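Local coordinates for CRISPR/cas2 protein (Pyrococcus horikoshii OT3, PDB 6K2E) that probably acts in CRISPR adaptation as a Cas2-family dimer, the partner of Cas1 when new spacers are acquired, and probably binds RNA, at residues 43-48 with 62-67; 8-13 with 22-27. One frame throughout, in Å; residues are numbered along the deposited sequence.

How the interactions relate
From the N terminus, strand 3-11 leads into helix 17-27, and interaction 2 closes this first loop where 8-13 meets 22-27. The chain then runs through the hairpin 29-32/35-41 into helix 42-55 and strand 61-67, where interaction 1 closes a second loop between 43-48 and 62-67. The two loops follow in series and neither nest nor cross. The centres of the two contacts lie about 11 Å apart, and the geometry joins them in the sheet and between the helices. Strands 3-11 and 61-67 are sheet neighbours, with Leu-63 N 2.6 Å from Val-9 O, and the helices meet where Glu-47 OE1 lies 2.7 Å from Tyr-27 OH, both probable hydrogen bonds.

Interaction 1. Residues 43-48 with 62-67; sequences AQLYEL and VLIYIF
Leu-45 and Ile-66 mark the nearest approach of the two backbones, with 9.3 Å between the CA atom of Leu-45 and the CA atom of Ile-66. That separation is spanned by side chains alone, and no hydrogen bond crosses between the segments. The topology is the ferredoxin-like βαββαβ fold of Cas2 proteins: 43-48 is an early part of the second helix, 62-67 belongs to the last strand of the four-stranded antiparallel sheet, and the helix lies over one face of that sheet.

The contact is small, burying 135 Å² in all, and wholly apolar. On the helix side Leu-45 makes the direct contacts. Its CG stands anti to the backbone N (chi1 178°), which sends the isobutyl fork toward the strand, and each methyl then finds a different isoleucine. These isoleucines are two positions apart on the strand, as expected for residues facing the same side of a sheet. The Leu-45 and Ile-64 side chains run past one another in opposite senses, their contact resting on Leu-45 CD1 and Ile-64 CG2 at 4.0 Å. Ile-64 brings this branch up with CG2 anti to its own backbone N, while CG1 occupies the position beside that N.

Met-4 of strand 3-11 and Leu-40 of strand 35-41 also touch Leu-45, so the leucine packs against three strands. The edge of 62-67 does not end the sheet, because Val-62 to Ile-66 pair antiparallel with a strand of the second subunit, and Tyr-65 OH hydrogen-bonds Glu-37 of that subunit. At the Ile-66 end, the other leucine methyl, CD2, meets both branches at the beta carbon, lying 3.8 Å from Ile-66 CG1 and 4.1 Å from Ile-66 CG2.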
loop_
_atom_site.group_PDB
_atom_site.type_symbol
_atom_site.label_atom_id
_atom_site.label_comp_id
_atom_site.label_asym_id
_atom_site.label_seq_id
_atom_site.Cartn_x
_atom_site.Cartn_y
_atom_site.Cartn_z
ATOM N N ALA A 43 15.739 14.501 -0.684
ATOM C CA ALA A 43 16.547 14.291 -1.877
ATOM C C ALA A 43 16.498 12.846 -2.315
ATOM O O ALA A 43 16.492 12.564 -3.519
ATOM C CB ALA A 43 17.992 14.725 -1.620
ATOM N N GLN A 44 16.410 11.923 -1.361
ATOM C CA GLN A 44 16.362 10.517 -1.716
ATOM C C GLN A 44 14.993 10.141 -2.270
ATOM O O GLN A 44 14.926 9.349 -3.218
ATOM C CB GLN A 44 16.742 9.658 -0.507
ATOM C CG GLN A 44 18.253 9.522 -0.305
ATOM C CD GLN A 44 18.628 8.830 1.006
ATOM O OE1 GLN A 44 17.925 7.931 1.464
ATOM N NE2 GLN A 44 19.760 9.237 1.601
ATOM N N LEU A 45 13.907 10.748 -1.750
ATOM C CA LEU A 45 12.573 10.479 -2.289
ATOM C C LEU A 45 12.434 11.021 -3.706
ATOM O O LEU A 45 11.863 10.356 -4.573
ATOM C CB LEU A 45 11.491 11.080 -1.379
ATOM C CG LEU A 45 10.023 10.929 -1.842
ATOM C CD1 LEU A 45 9.665 9.473 -2.174
ATOM C CD2 LEU A 45 9.008 11.494 -0.859
ATOM N N TYR A 46 12.988 12.203 -3.970
ATOM C CA TYR A 46 12.977 12.744 -5.323
ATOM C C TYR A 46 13.865 11.938 -6.266
ATOM O O TYR A 46 13.566 11.863 -7.465
ATOM C CB TYR A 46 13.400 14.208 -5.316
ATOM C CG TYR A 46 12.262 15.187 -5.098
ATOM C CD1 TYR A 46 11.412 15.542 -6.134
ATOM C CD2 TYR A 46 12.047 15.770 -3.844
ATOM C CE1 TYR A 46 10.373 16.444 -5.927
ATOM C CE2 TYR A 46 11.024 16.670 -3.626
ATOM C CZ TYR A 46 10.186 17.009 -4.667
ATOM O OH TYR A 46 9.159 17.908 -4.447
ATOM N N GLU A 47 14.952 11.336 -5.757
ATOM C CA GLU A 47 15.802 10.521 -6.625
ATOM C C GLU A 47 15.115 9.217 -7.013
ATOM O O GLU A 47 15.162 8.806 -8.182
ATOM C CB GLU A 47 17.142 10.241 -5.939
ATOM C CG GLU A 47 18.257 9.710 -6.853
ATOM C CD GLU A 47 19.538 9.384 -6.076
ATOM O OE1 GLU A 47 19.484 8.533 -5.164
ATOM O OE2 GLU A 47 20.596 9.996 -6.354
ATOM N N LEU A 48 14.440 8.588 -6.047
ATOM C CA LEU A 48 13.700 7.359 -6.283
ATOM C C LEU A 48 12.568 7.576 -7.268
ATOM O O LEU A 48 12.365 6.762 -8.177
ATOM C CB LEU A 48 13.148 6.846 -4.961
ATOM C CG LEU A 48 12.147 5.707 -5.046
ATOM C CD1 LEU A 48 12.803 4.459 -5.648
ATOM C CD2 LEU A 48 11.614 5.432 -3.672
ATOM N N VAL A 62 2.834 3.278 -9.862
ATOM C CA VAL A 62 3.492 3.187 -8.555
ATOM C C VAL A 62 2.820 4.181 -7.611
ATOM O O VAL A 62 2.776 5.386 -7.900
ATOM C CB VAL A 62 5.013 3.459 -8.608
ATOM C CG1 VAL A 62 5.611 3.183 -7.256
ATOM C CG2 VAL A 62 5.748 2.625 -9.666
ATOM N N LEU A 63 2.280 3.680 -6.503
ATOM C CA LEU A 63 1.707 4.533 -5.461
ATOM C C LEU A 63 2.733 4.854 -4.378
ATOM O O LEU A 63 3.258 3.949 -3.732
ATOM C CB LEU A 63 0.519 3.848 -4.799
ATOM C CG LEU A 63 -0.709 3.549 -5.629
ATOM C CD1 LEU A 63 -1.811 3.107 -4.699
ATOM C CD2 LEU A 63 -1.089 4.799 -6.389
ATOM N N ILE A 64 2.960 6.137 -4.116
ATOM C CA ILE A 64 3.891 6.559 -3.071
ATOM C C ILE A 64 3.116 7.378 -2.050
ATOM O O ILE A 64 2.666 8.490 -2.348
ATOM C CB ILE A 64 5.078 7.354 -3.626
ATOM C CG1 ILE A 64 5.739 6.578 -4.779
ATOM C CG2 ILE A 64 6.063 7.673 -2.478
ATOM C CD1 ILE A 64 6.868 7.297 -5.456
ATOM N N TYR A 65 2.932 6.812 -0.860
ATOM C CA TYR A 65 2.266 7.471 0.261
ATOM C C TYR A 65 3.331 8.107 1.159
ATOM O O TYR A 65 4.114 7.395 1.783
ATOM C CB TYR A 65 1.436 6.454 1.058
ATOM C CG TYR A 65 0.192 5.950 0.366
ATOM C CD1 TYR A 65 -1.036 6.600 0.530
ATOM C CD2 TYR A 65 0.236 4.834 -0.471
ATOM C CE1 TYR A 65 -2.188 6.151 -0.107
ATOM C CE2 TYR A 65 -0.917 4.384 -1.126
ATOM C CZ TYR A 65 -2.114 5.046 -0.933
ATOM O OH TYR A 65 -3.233 4.599 -1.575
ATOM N N ILE A 66 3.332 9.428 1.271
ATOM C CA ILE A 66 4.373 10.160 1.998
ATOM C C ILE A 66 3.821 10.654 3.339
ATOM O O ILE A 66 2.862 11.436 3.369
ATOM C CB ILE A 66 4.906 11.335 1.164
ATOM C CG1 ILE A 66 5.345 10.839 -0.222
ATOM C CG2 ILE A 66 6.053 11.994 1.887
ATOM C CD1 ILE A 66 4.719 11.563 -1.377
ATOM N N PHE A 67 4.457 10.241 4.448
ATOM C CA PHE A 67 4.040 10.525 5.828
ATOM C C PHE A 67 5.076 11.382 6.554
ATOM O O PHE A 67 6.277 11.297 6.258
ATOM C CB PHE A 67 3.829 9.235 6.640
ATOM C CG PHE A 67 2.906 8.275 5.994
ATOM C CD1 PHE A 67 3.392 7.282 5.135
ATOM C CD2 PHE A 67 1.548 8.358 6.222
ATOM C CE1 PHE A 67 2.535 6.402 4.514
ATOM C CE2 PHE A 67 0.683 7.489 5.584
ATOM C CZ PHE A 67 1.182 6.495 4.746
#

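Interaction 2. Residues 8-13 with 22-27; sequences VVYDVN and KLLKTY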
loop_
_atom_site.group_PDB
_atom_site.type_symbol
_atom_site.label_atom_id
_atom_site.label_comp_id
_atom_site.label_asym_id
_atom_site.label_seq_id
_atom_site.Cartn_x
_atom_site.Cartn_y
_atom_site.Cartn_z
ATOM N N VAL A 8 5.243 2.346 -0.413
ATOM C CA VAL A 8 5.229 2.272 -1.875
ATOM C C VAL A 8 4.549 0.980 -2.302
ATOM O O VAL A 8 4.967 -0.111 -1.895
ATOM C CB VAL A 8 6.640 2.370 -2.474
ATOM C CG1 VAL A 8 6.632 1.970 -3.924
ATOM C CG2 VAL A 8 7.170 3.784 -2.320
ATOM N N VAL A 9 3.487 1.101 -3.094
ATOM C CA VAL A 9 2.829 -0.041 -3.721
ATOM C C VAL A 9 2.944 0.136 -5.225
ATOM O O VAL A 9 2.490 1.155 -5.760
ATOM C CB VAL A 9 1.354 -0.159 -3.304
ATOM C CG1 VAL A 9 0.851 -1.519 -3.620
ATOM C CG2 VAL A 9 1.163 0.152 -1.819
ATOM N N TYR A 10 3.563 -0.833 -5.909
ATOM C CA TYR A 10 3.685 -0.739 -7.362
ATOM C C TYR A 10 2.801 -1.753 -8.065
ATOM O O TYR A 10 2.476 -2.814 -7.537
ATOM C CB TYR A 10 5.124 -0.908 -7.879
ATOM C CG TYR A 10 5.749 -2.274 -7.713
ATOM C CD1 TYR A 10 5.727 -3.211 -8.733
ATOM C CD2 TYR A 10 6.395 -2.603 -6.547
ATOM C CE1 TYR A 10 6.312 -4.456 -8.563
ATOM C CE2 TYR A 10 6.987 -3.808 -6.383
ATOM C CZ TYR A 10 6.943 -4.740 -7.377
ATOM O OH TYR A 10 7.549 -5.959 -7.167
ATOM N N ASP A 11 2.403 -1.389 -9.261
ATOM C CA ASP A 11 1.650 -2.258 -10.143
ATOM C C ASP A 11 2.204 -1.990 -11.541
ATOM O O ASP A 11 1.891 -0.967 -12.153
ATOM C CB ASP A 11 0.172 -1.988 -10.023
ATOM C CG ASP A 11 -0.637 -2.883 -10.894
ATOM O OD1 ASP A 11 -0.744 -4.080 -10.551
ATOM O OD2 ASP A 11 -1.153 -2.388 -11.925
ATOM N N VAL A 12 3.162 -2.814 -11.963
ATOM C CA VAL A 12 3.847 -2.645 -13.235
ATOM C C VAL A 12 3.745 -3.952 -14.003
ATOM O O VAL A 12 3.503 -5.018 -13.430
ATOM C CB VAL A 12 5.324 -2.187 -13.103
ATOM C CG1 VAL A 12 5.438 -0.958 -12.215
ATOM C CG2 VAL A 12 6.231 -3.294 -12.624
ATOM N N ASN A 13 3.919 -3.846 -15.324
ATOM C CA ASN A 13 3.944 -5.002 -16.217
ATOM C C ASN A 13 5.074 -5.971 -15.849
ATOM O O ASN A 13 6.091 -5.585 -15.265
ATOM C CB ASN A 13 4.116 -4.505 -17.653
ATOM C CG ASN A 13 3.981 -5.599 -18.677
ATOM O OD1 ASN A 13 4.978 -6.203 -19.107
ATOM N ND2 ASN A 13 2.746 -5.880 -19.061
ATOM N N LYS A 22 14.168 -4.088 -7.855
ATOM C CA LYS A 22 15.573 -3.892 -7.493
ATOM C C LYS A 22 15.844 -2.439 -7.129
ATOM O O LYS A 22 16.562 -2.156 -6.158
ATOM C CB LYS A 22 16.493 -4.329 -8.642
ATOM C CG LYS A 22 16.706 -5.837 -8.741
ATOM C CD LYS A 22 17.856 -6.196 -9.677
ATOM C CE LYS A 22 18.033 -7.718 -9.797
ATOM N NZ LYS A 22 17.895 -8.430 -8.488
ATOM N N LEU A 23 15.201 -1.518 -7.855
ATOM C CA LEU A 23 15.329 -0.095 -7.578
ATOM C C LEU A 23 14.743 0.262 -6.216
ATOM O O LEU A 23 15.393 0.981 -5.433
ATOM C CB LEU A 23 14.646 0.695 -8.692
ATOM C CG LEU A 23 14.532 2.195 -8.482
ATOM C CD1 LEU A 23 15.918 2.827 -8.381
ATOM C CD2 LEU A 23 13.680 2.854 -9.575
ATOM N N LEU A 24 13.559 -0.295 -5.884
ATOM C CA LEU A 24 12.966 -0.031 -4.578
ATOM C C LEU A 24 13.732 -0.689 -3.434
ATOM O O LEU A 24 13.624 -0.213 -2.299
ATOM C CB LEU A 24 11.517 -0.485 -4.556
ATOM C CG LEU A 24 10.522 0.397 -5.302
ATOM C CD1 LEU A 24 9.180 -0.306 -5.547
ATOM C CD2 LEU A 24 10.325 1.703 -4.558
ATOM N N LYS A 25 14.507 -1.757 -3.694
ATOM C CA LYS A 25 15.268 -2.393 -2.614
ATOM C C LYS A 25 16.546 -1.626 -2.271
ATOM O O LYS A 25 17.049 -1.739 -1.149
ATOM C CB LYS A 25 15.587 -3.858 -2.967
ATOM C CG LYS A 25 16.243 -4.728 -1.822
ATOM C CD LYS A 25 15.338 -5.876 -1.247
ATOM C CE LYS A 25 15.756 -6.306 0.203
ATOM N NZ LYS A 25 15.032 -5.625 1.360
ATOM N N THR A 26 17.062 -0.816 -3.199
ATOM C CA THR A 26 18.153 0.097 -2.873
ATOM C C THR A 26 17.740 1.133 -1.818
ATOM O O THR A 26 18.545 1.463 -0.942
ATOM C CB THR A 26 18.736 0.748 -4.146
ATOM O OG1 THR A 26 17.715 1.391 -4.901
ATOM C CG2 THR A 26 19.343 -0.328 -4.990
ATOM N N TYR A 27 16.512 1.677 -1.896
ATOM C CA TYR A 27 16.135 2.748 -0.975
ATOM C C TYR A 27 15.341 2.263 0.220
ATOM O O TYR A 27 15.407 2.903 1.270
ATOM C CB TYR A 27 15.299 3.824 -1.676
ATOM C CG TYR A 27 15.984 4.564 -2.789
ATOM C CD1 TYR A 27 16.056 4.007 -4.058
ATOM C CD2 TYR A 27 16.555 5.822 -2.583
ATOM C CE1 TYR A 27 16.671 4.659 -5.092
ATOM C CE2 TYR A 27 17.185 6.493 -3.625
ATOM C CZ TYR A 27 17.236 5.890 -4.879
ATOM O OH TYR A 27 17.836 6.485 -5.957
#
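Val-8 and Leu-24 make the aliphatic part of the contact, and the same two residues have the nearest backbones, with Val-8 CA and Leu-24 CA 8.5 Å apart. Their side chains reach toward each other tip to tip: Val-8 CG1 touches both ends of the leucine fork, 3.8 Å from Leu-24 CD1 and 3.8 Å from Leu-24 CD2. Leu-24 has CG anti to its carbonyl carbon (chi1 -75°), an orientation that extends both methyls from the helix toward the strand.

The aromatic part uses one methyl again. Leu-24 CD1 also lies 3.7 Å from Tyr-10 CD2, approaching the ring obliquely. A chi1 of 67° puts Tyr-10 CG between the backbone N and the carbonyl carbon, the ring then presenting CD2 to the leucine methyl. Leu-24 CD1 is thus shared between two strand residues, Val-8 and Tyr-10, whose side chains emerge from the same side of the sheet.

In the ferredoxin-like fold this is the seam between the first strand and the first helix. Neighbouring strands complete it: Phe-36 of strand 35-41 packs on Leu-24 and Tyr-10, while Val-62 touches Val-8 and Tyr-10.

No hydrogen bond spans the two segments, and their 123 Å² of buried surface comes from these apolar meetings. On the strand, Tyr-10 O is hydrogen-bonded to Ser-34 OG. On the helix, Leu-23 O sits in the plane of the Tyr-27 ring at its edge, 3.4 Å from Tyr-27 CD1, and the hydroxyl of that tyrosine is hydrogen-bonded to Arg-51 NH1 on helix 42-55.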